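Local coordinates for Lmo2470 protein (Listeria monocytogenes EGD-e, PDB 5HL3) that is a calcium-binding internalin of the leucine-rich-repeat family that interacts with afadin and facilitates crossing of the basement membrane, at residues L171-D176 and L194-L199; N190-T195 and F210-K215. All blocks are in the same frame, centred on the assembly; numbering follows the deposited sequence. Where two conformers were deposited one is given.

In the fold
Both contacts join successive coils of the leucine-rich-repeat solenoid, and their centres lie about 9 Å apart. Contact 1 pairs strand 174-176 with strand 196-198, two neighbours in the long parallel sheet. Contact 2 brings together the loop that leads into strand 196-198 and the equivalent loop before strand 218-220, one coil further along. Leu194 and Thr195 belong to both, so residues 190-199 form a continuous run that meets the preceding coil through its strand and the following coil through its loop. The two contacts also touch directly, where Leu172 packs on Ile191. Repeated coil after coil, such contacts build an elongated scaffold, and residues 190-195 begin with Asn190, a ligand of a bound calcium ion.

Contact 1: residues L171-D176 and L194-L199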
ATOM      1  N   LEU A 171      11.483  13.236   9.152  1.00 12.77           N
ATOM      2  CA  LEU A 171      10.240  13.358   9.901  1.00 12.70           C
ATOM      3  C   LEU A 171       9.113  12.485   9.390  1.00 12.39           C
ATOM      4  O   LEU A 171       8.018  12.517   9.951  1.00 12.35           O
ATOM      5  CB  LEU A 171       9.790  14.822   9.933  1.00 12.80           C
ATOM      6  CG  LEU A 171      10.797  15.796  10.523  1.00 13.15           C
ATOM      7  CD1 LEU A 171      10.202  17.179  10.630  1.00 13.26           C
ATOM      8  CD2 LEU A 171      11.265  15.336  11.867  1.00 13.40           C
ATOM      9  N   LEU A 172       9.375  11.637   8.398  1.00 12.23           N
ATOM     10  CA  LEU A 172       8.270  10.860   7.822  1.00 11.97           C
ATOM     11  C   LEU A 172       7.570   9.971   8.861  1.00 11.95           C
ATOM     12  O   LEU A 172       8.226   9.211   9.589  1.00 12.06           O
ATOM     13  CB  LEU A 172       8.789  10.011   6.654  1.00 11.85           C
ATOM     14  CG  LEU A 172       7.713   9.407   5.759  1.00 11.63           C
ATOM     15  CD1 LEU A 172       7.106  10.492   4.888  1.00 11.57           C
ATOM     16  CD2 LEU A 172       8.285   8.281   4.895  1.00 11.57           C
ATOM     17  N   ILE A 173       6.242  10.057   8.908  1.00 11.84           N
ATOM     18  CA  ILE A 173       5.420   9.288   9.864  1.00 11.86           C
ATOM     19  C   ILE A 173       4.562   8.225   9.146  1.00 11.65           C
ATOM     20  O   ILE A 173       4.331   7.150   9.718  1.00 11.66           O
ATOM     21  CB  ILE A 173       4.496  10.251  10.661  1.00 11.98           C
ATOM     22  CG1 ILE A 173       5.323  11.193  11.527  1.00 12.24           C
ATOM     23  CG2 ILE A 173       3.489   9.485  11.520  1.00 12.01           C
ATOM     24  CD1 ILE A 173       4.509  12.347  12.040  1.00 12.55           C
ATOM     25  N   THR A 174       4.058   8.538   7.943  1.00 11.50           N
ATOM     26  CA  THR A 174       3.136   7.669   7.218  1.00 11.35           C
ATOM     27  C   THR A 174       3.620   7.436   5.819  1.00 11.25           C
ATOM     28  O   THR A 174       3.903   8.395   5.097  1.00 11.25           O
ATOM     29  CB  THR A 174       1.694   8.259   7.170  1.00 11.34           C
ATOM     30  OG1 THR A 174       1.192   8.344   8.511  1.00 12.07           O
ATOM     31  CG2 THR A 174       0.757   7.393   6.328  1.00 11.43           C
ATOM     32  N   LEU A 175       3.690   6.173   5.414  1.00 11.19           N
ATOM     33  CA  LEU A 175       4.075   5.803   4.055  1.00 11.13           C
ATOM     34  C   LEU A 175       3.081   4.750   3.581  1.00 11.06           C
ATOM     35  O   LEU A 175       3.048   3.623   4.113  1.00 11.07           O
ATOM     36  CB  LEU A 175       5.504   5.257   4.038  1.00 11.20           C
ATOM     37  CG  LEU A 175       6.093   4.816   2.720  1.00 11.20           C
ATOM     38  CD1 LEU A 175       6.006   5.923   1.680  1.00 11.20           C
ATOM     39  CD2 LEU A 175       7.543   4.361   2.904  1.00 11.32           C
ATOM     40  N   ASP A 176       2.254   5.102   2.600  1.00 11.02           N
ATOM     41  CA  ASP A 176       1.267   4.197   2.005  1.00 10.99           C
ATOM     42  C   ASP A 176       1.729   3.834   0.609  1.00 11.01           C
ATOM     43  O   ASP A 176       1.686   4.666  -0.296  1.00 11.02           O
ATOM     44  CB  ASP A 176      -0.132   4.817   1.982  1.00 11.00           C
ATOM     45  CG  ASP A 176      -1.190   3.919   1.345  1.00 11.15           C
ATOM     46  OD1 ASP A 176      -0.901   2.757   0.981  1.00 11.16           O
ATOM     47  OD2 ASP A 176      -2.342   4.413   1.197  1.00 12.11           O
ATOM     48  N   LEU A 194       8.911   6.728  11.452  1.00 12.25           N
ATOM     49  CA  LEU A 194       7.828   6.086  10.720  1.00 12.00           C
ATOM     50  C   LEU A 194       6.943   5.286  11.676  1.00 12.03           C
ATOM     51  O   LEU A 194       7.443   4.447  12.421  1.00 12.16           O
ATOM     52  CB  LEU A 194       8.399   5.172   9.626  1.00 11.88           C
ATOM     53  CG  LEU A 194       7.334   4.660   8.655  1.00 11.66           C
ATOM     54  CD1 LEU A 194       6.868   5.754   7.724  1.00 11.55           C
ATOM     55  CD2 LEU A 194       7.868   3.468   7.872  1.00 11.61           C
ATOM     56  N   THR A 195       5.632   5.566  11.666  0.50 11.94           N
ATOM     57  CA  THR A 195       4.674   4.851  12.534  0.50 12.00           C
ATOM     58  C   THR A 195       3.716   3.957  11.767  0.50 11.81           C
ATOM     59  O   THR A 195       3.275   2.953  12.315  0.50 11.86           O
ATOM     60  CB  THR A 195       3.853   5.799  13.445  0.50 12.16           C
ATOM     61  OG1 THR A 195       2.815   6.442  12.705  0.50 12.02           O
ATOM     62  CG2 THR A 195       4.755   6.801  14.086  0.50 12.37           C
ATOM     63  N   PHE A 196       3.415   4.294  10.509  1.00 11.63           N
ATOM     64  CA  PHE A 196       2.435   3.542   9.693  1.00 11.49           C
ATOM     65  C   PHE A 196       3.052   3.204   8.348  1.00 11.36           C
ATOM     66  O   PHE A 196       3.467   4.099   7.612  1.00 11.31           O
ATOM     67  CB  PHE A 196       1.183   4.429   9.501  1.00 11.81           C
ATOM     68  CG  PHE A 196       0.584   4.925  10.811  1.00 12.77           C
ATOM     69  CD1 PHE A 196      -0.197   4.101  11.623  1.00 13.52           C
ATOM     70  CD2 PHE A 196       0.807   6.218  11.229  1.00 13.38           C
ATOM     71  CE1 PHE A 196      -0.723   4.578  12.798  1.00 14.09           C
ATOM     72  CE2 PHE A 196       0.267   6.705  12.399  1.00 13.99           C
ATOM     73  CZ  PHE A 196      -0.484   5.873  13.195  1.00 14.25           C
ATOM     74  N   LEU A 197       3.148   1.917   8.041  1.00 11.33           N
ATOM     75  CA  LEU A 197       3.708   1.434   6.777  1.00 11.25           C
ATOM     76  C   LEU A 197       2.703   0.472   6.155  1.00 11.20           C
ATOM     77  O   LEU A 197       2.493  -0.647   6.667  1.00 11.25           O
ATOM     78  CB  LEU A 197       5.051   0.767   7.004  1.00 11.33           C
ATOM     79  CG  LEU A 197       5.810   0.218   5.787  1.00 11.31           C
ATOM     80  CD1 LEU A 197       5.927   1.283   4.706  1.00 11.25           C
ATOM     81  CD2 LEU A 197       7.163  -0.306   6.187  1.00 11.44           C
ATOM     82  N   ASP A 198       2.031   0.928   5.099  1.00 11.12           N
ATOM     83  CA  ASP A 198       0.998   0.113   4.411  1.00 11.12           C
ATOM     84  C   ASP A 198       1.575  -0.454   3.128  1.00 11.11           C
ATOM     85  O   ASP A 198       1.858   0.279   2.185  1.00 11.08           O
ATOM     86  CB  ASP A 198      -0.270   0.935   4.136  1.00 11.50           C
ATOM     87  CG  ASP A 198      -1.466   0.062   3.788  1.00 12.19           C
ATOM     88  OD1 ASP A 198      -1.262  -1.133   3.487  1.00 12.72           O
ATOM     89  OD2 ASP A 198      -2.626   0.565   3.795  1.00 14.02           O
ATOM     90  N   LEU A 199       1.722  -1.769   3.103  1.00 11.17           N
ATOM     91  CA  LEU A 199       2.290  -2.513   1.945  1.00 11.22           C
ATOM     92  C   LEU A 199       1.314  -3.564   1.450  1.00 11.29           C
ATOM     93  O   LEU A 199       1.716  -4.480   0.737  1.00 11.37           O
ATOM     94  CB  LEU A 199       3.613  -3.123   2.337  1.00 11.27           C
ATOM     95  CG  LEU A 199       4.697  -2.132   2.746  1.00 11.26           C
ATOM     96  CD1 LEU A 199       5.908  -2.830   3.301  1.00 11.36           C
ATOM     97  CD2 LEU A 199       5.081  -1.273   1.575  1.00 11.25           C
TER
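Leu175 and Leu197 lie side by side on adjacent parallel strands of a leucine-rich-repeat sheet, both turned into the solenoid interior, with Leu175 CD2 3.9 Å from Leu197 CD1. In both, CG stands opposite the backbone N (chi1 180° in Leu175), which sends the two forks into the interior side by side. Leu194 CD1 sits over both Leu172 and Leu175, 4.0 Å from each of Leu172 CD2 and Leu175 CB; branched aliphatic chains suit this buried layer.

The backbones hold the spacing. Leu175 N donates to Phe196 O and Asp198 N to Leu175 O, both at 3.0 Å. Where the pairing begins, Ile173 O is gripped by two amides: Phe196 N arrives almost straight on to the carbonyl, whereas Thr195 N, at 2.8 Å, comes in at a C=O...N angle of 136°.

On the other face of the sheet, Thr174 OG1 meets the Phe196 ring obliquely, 3.5 Å from CD2. Thr174 and Asp176 are partly exposed here and Phe196 is exposed, so polar side chains suit this face, unlike the buried leucine face. Beyond them Asp176 and Asp198 run alongside each other, a pairing of like charges probably eased by Ser178 OG and Asn200 ND2, which hydrogen-bond to their respective OD1 atoms. The two carboxylate planes are only 11° apart, with Asp176 OD1 4.0 Å from Asp198 OD2.

Contact 2: residues N190-T195 and F210-K215; sequences NIPNLT and FQNLPK. With CA (calcium ion), chain F.
The carboxamide of Asn212 lies alongside the pyrrolidine ring of Pro192, its ND2 3.8 Å from Pro192 CB. A second flat group, the Phe210 ring, has Leu213 CD1 3.6 Å above one face, toward the rim. These are equivalent loops of adjacent leucine-rich-repeat coils: Asn190-Ile191-Pro192 on one coil recurs as Asn212-Leu213-Pro214 on the next.

Leu213 turns its other methyl across the contact, CD2 standing 4.0 Å from Leu194 CB and also against Ile191 O; with CG beside its backbone N (chi1 -63°), one methyl of the fork rests on the Phe210 face and the other reaches the neighbouring coil. Proline suits the second position of the type I turn from Ile191 to Leu194, because the ring of Pro192 holds phi near the -70° found there, close to what that position needs.

No backbone hydrogen bond crosses directly; two waters fill that role. One accepts from Ile191 N and donates to Asn212 O, 2.8 Å each way. The other donates to Pro192 O and Leu194 O and accepts from Lys215 N at 2.9 Å, so three bonds fix it. The extended Lys215 chain passes Pro192 O to a weak NZ bond with Asn193 OD1, a doubtful tie since Asn193 has two conformers.

Asparagine serves differently in the two coils. Asn212 ND2 donates to Gln189 O, which probably helps hold the amide beside Pro192. Asn190 instead faces a calcium ion shared with Asn167 OD1, Gln189 OE1 and three waters, binding it through OD1 at 2.3 Å.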
ATOM      1  N   ASN A 190      16.771   5.748   7.416  1.00 13.07           N
ATOM      2  CA  ASN A 190      16.736   7.132   7.902  1.00 13.17           C
ATOM      3  C   ASN A 190      15.351   7.695   8.073  1.00 12.92           C
ATOM      4  O   ASN A 190      15.173   8.920   8.008  1.00 12.95           O
ATOM      5  CB  ASN A 190      17.555   8.032   6.929  1.00 13.33           C
ATOM      6  CG  ASN A 190      18.963   7.496   6.669  1.00 13.63           C
ATOM      7  OD1 ASN A 190      19.297   7.162   5.542  1.00 13.62           O
ATOM      8  ND2 ASN A 190      19.759   7.391   7.706  1.00 13.92           N
ATOM      9  N   ILE A 191      14.373   6.830   8.316  1.00 12.70           N
ATOM     10  CA  ILE A 191      13.011   7.305   8.650  1.00 12.51           C
ATOM     11  C   ILE A 191      12.562   6.718   9.997  1.00 12.56           C
ATOM     12  O   ILE A 191      11.522   6.050  10.115  1.00 12.37           O
ATOM     13  CB  ILE A 191      11.999   7.074   7.513  1.00 12.21           C
ATOM     14  CG1 ILE A 191      11.970   5.604   7.046  1.00 12.11           C
ATOM     15  CG2 ILE A 191      12.287   8.021   6.349  1.00 12.21           C
ATOM     16  CD1 ILE A 191      10.895   5.333   6.023  1.00 11.87           C
ATOM     17  N   PRO A 192      13.326   7.005  11.062  1.00 12.85           N
ATOM     18  CA  PRO A 192      13.029   6.374  12.367  1.00 12.96           C
ATOM     19  C   PRO A 192      11.765   6.832  13.059  1.00 12.90           C
ATOM     20  O   PRO A 192      11.389   6.223  14.070  1.00 12.99           O
ATOM     21  CB  PRO A 192      14.263   6.701  13.193  1.00 13.34           C
ATOM     22  CG  PRO A 192      14.694   7.991  12.662  1.00 13.42           C
ATOM     23  CD  PRO A 192      14.484   7.909  11.171  1.00 13.13           C
ATOM     24  N   ASN A 193      11.108   7.871  12.546  0.50 12.78           N
ATOM     25  CA  ASN A 193       9.815   8.279  13.108  0.50 12.73           C
ATOM     26  C   ASN A 193       8.645   7.595  12.424  0.50 12.42           C
ATOM     27  O   ASN A 193       7.492   7.827  12.794  0.50 12.39           O
ATOM     28  CB  ASN A 193       9.645   9.796  13.043  0.50 12.81           C
ATOM     29  CG  ASN A 193      10.560  10.519  14.003  0.50 13.17           C
ATOM     30  OD1 ASN A 193      11.299   9.891  14.789  0.50 13.38           O
ATOM     31  ND2 ASN A 193      10.510  11.835  13.963  0.50 13.29           N
ATOM     32  N   LEU A 194       8.911   6.728  11.452  1.00 12.25           N
ATOM     33  CA  LEU A 194       7.828   6.086  10.720  1.00 12.00           C
ATOM     34  C   LEU A 194       6.943   5.286  11.676  1.00 12.03           C
ATOM     35  O   LEU A 194       7.443   4.447  12.421  1.00 12.16           O
ATOM     36  CB  LEU A 194       8.399   5.172   9.626  1.00 11.88           C
ATOM     37  CG  LEU A 194       7.334   4.660   8.655  1.00 11.66           C
ATOM     38  CD1 LEU A 194       6.868   5.754   7.724  1.00 11.55           C
ATOM     39  CD2 LEU A 194       7.868   3.468   7.872  1.00 11.61           C
ATOM     40  N   THR A 195       5.632   5.566  11.666  0.50 11.94           N
ATOM     41  CA  THR A 195       4.674   4.851  12.534  0.50 12.00           C
ATOM     42  C   THR A 195       3.716   3.957  11.767  0.50 11.81           C
ATOM     43  O   THR A 195       3.275   2.953  12.315  0.50 11.86           O
ATOM     44  CB  THR A 195       3.853   5.799  13.445  0.50 12.16           C
ATOM     45  OG1 THR A 195       2.815   6.442  12.705  0.50 12.02           O
ATOM     46  CG2 THR A 195       4.755   6.801  14.086  0.50 12.37           C
ATOM     47  N   PHE A 210      13.741  -5.229  10.001  1.00 12.70           N
ATOM     48  CA  PHE A 210      14.000  -3.785  10.011  1.00 12.69           C
ATOM     49  C   PHE A 210      14.917  -3.315  11.084  1.00 12.95           C
ATOM     50  O   PHE A 210      14.652  -3.488  12.279  1.00 13.05           O
ATOM     51  CB  PHE A 210      12.714  -2.974  10.054  1.00 12.46           C
ATOM     52  CG  PHE A 210      11.822  -3.201   8.870  1.00 12.22           C
ATOM     53  CD1 PHE A 210      12.154  -2.678   7.595  1.00 12.16           C
ATOM     54  CD2 PHE A 210      10.628  -3.905   8.980  1.00 12.10           C
ATOM     55  CE1 PHE A 210      11.328  -2.877   6.521  1.00 11.99           C
ATOM     56  CE2 PHE A 210       9.818  -4.098   7.903  1.00 11.93           C
ATOM     57  CZ  PHE A 210      10.148  -3.574   6.674  1.00 11.87           C
ATOM     58  N   GLN A 211      15.976  -2.639  10.627  1.00 13.09           N
ATOM     59  CA  GLN A 211      17.015  -2.190  11.508  1.00 13.41           C
ATOM     60  C   GLN A 211      16.762  -0.847  12.226  1.00 13.44           C
ATOM     61  O   GLN A 211      17.408  -0.563  13.240  1.00 13.73           O
ATOM     62  CB  GLN A 211      18.356  -2.111  10.733  1.00 13.62           C
ATOM     63  CG  GLN A 211      18.417  -1.009   9.690  1.00 13.52           C
ATOM     64  CD  GLN A 211      19.497  -1.201   8.622  1.00 13.69           C
ATOM     65  OE1 GLN A 211      20.587  -1.715   8.894  1.00 14.01           O
ATOM     66  NE2 GLN A 211      19.208  -0.722   7.417  1.00 13.53           N
ATOM     67  N   ASN A 212      15.867  -0.013  11.718  1.00 13.19           N
ATOM     68  CA  ASN A 212      15.692   1.316  12.341  1.00 13.26           C
ATOM     69  C   ASN A 212      14.269   1.871  12.228  1.00 12.98           C
ATOM     70  O   ASN A 212      14.047   3.013  11.785  1.00 12.90           O
ATOM     71  CB  ASN A 212      16.693   2.305  11.725  1.00 13.40           C
ATOM     72  CG  ASN A 212      16.799   3.591  12.519  1.00 13.58           C
ATOM     73  OD1 ASN A 212      16.563   3.597  13.728  1.00 13.94           O
ATOM     74  ND2 ASN A 212      17.149   4.690  11.853  1.00 13.61           N
ATOM     75  N   LEU A 213      13.305   1.081  12.671  1.00 12.86           N
ATOM     76  CA  LEU A 213      11.900   1.522  12.750  1.00 12.66           C
ATOM     77  C   LEU A 213      11.377   1.367  14.184  1.00 12.82           C
ATOM     78  O   LEU A 213      10.409   0.651  14.435  1.00 12.72           O
ATOM     79  CB  LEU A 213      11.033   0.749  11.751  1.00 12.38           C
ATOM     80  CG  LEU A 213      11.364   0.948  10.271  1.00 12.24           C
ATOM     81  CD1 LEU A 213      10.475   0.107   9.368  1.00 12.03           C
ATOM     82  CD2 LEU A 213      11.310   2.414   9.823  1.00 12.20           C
ATOM     83  N   PRO A 214      11.993   2.071  15.132  1.00 13.10           N
ATOM     84  CA  PRO A 214      11.630   1.920  16.557  1.00 13.33           C
ATOM     85  C   PRO A 214      10.250   2.426  16.948  1.00 13.29           C
ATOM     86  O   PRO A 214       9.795   2.104  18.058  1.00 13.73           O
ATOM     87  CB  PRO A 214      12.710   2.739  17.279  1.00 13.68           C
ATOM     88  CG  PRO A 214      13.110   3.775  16.283  1.00 13.57           C
ATOM     89  CD  PRO A 214      13.056   3.091  14.952  1.00 13.26           C
ATOM     90  N   LYS A 215       9.615   3.222  16.084  1.00 13.28           N
ATOM     91  CA  LYS A 215       8.307   3.815  16.357  1.00 13.48           C
ATOM     92  C   LYS A 215       7.189   3.203  15.532  1.00 12.79           C
ATOM     93  O   LYS A 215       6.054   3.622  15.650  1.00 12.61           O
ATOM     94  CB  LYS A 215       8.366   5.324  16.130  1.00 14.42           C
ATOM     95  CG  LYS A 215       9.211   6.031  17.198  1.00 16.14           C
ATOM     96  CD  LYS A 215       9.324   7.508  16.943  1.00 18.43           C
ATOM     97  CE  LYS A 215       9.782   8.306  18.141  1.00 20.98           C
ATOM     98  NZ  LYS A 215       9.713   9.740  17.714  1.00 23.00           N
TER
HETATM   99 CA    CA F 405      21.110   6.363   4.354  1.00 10.91          CA
HETATM  100  O   HOH W   1      14.646   4.209   9.315  1.00 11.54           O
HETATM  101  O   HOH W   2       9.990   3.924  13.334  1.00 10.97           O
HETATM  102  O   HOH W   3      19.521   5.140   2.954  1.00 13.43           O
HETATM  103  O   HOH W   4      23.023   5.949   2.900  1.00 12.06           O
HETATM  104  O   HOH W   5      22.387   8.439   4.824  1.00 14.99           O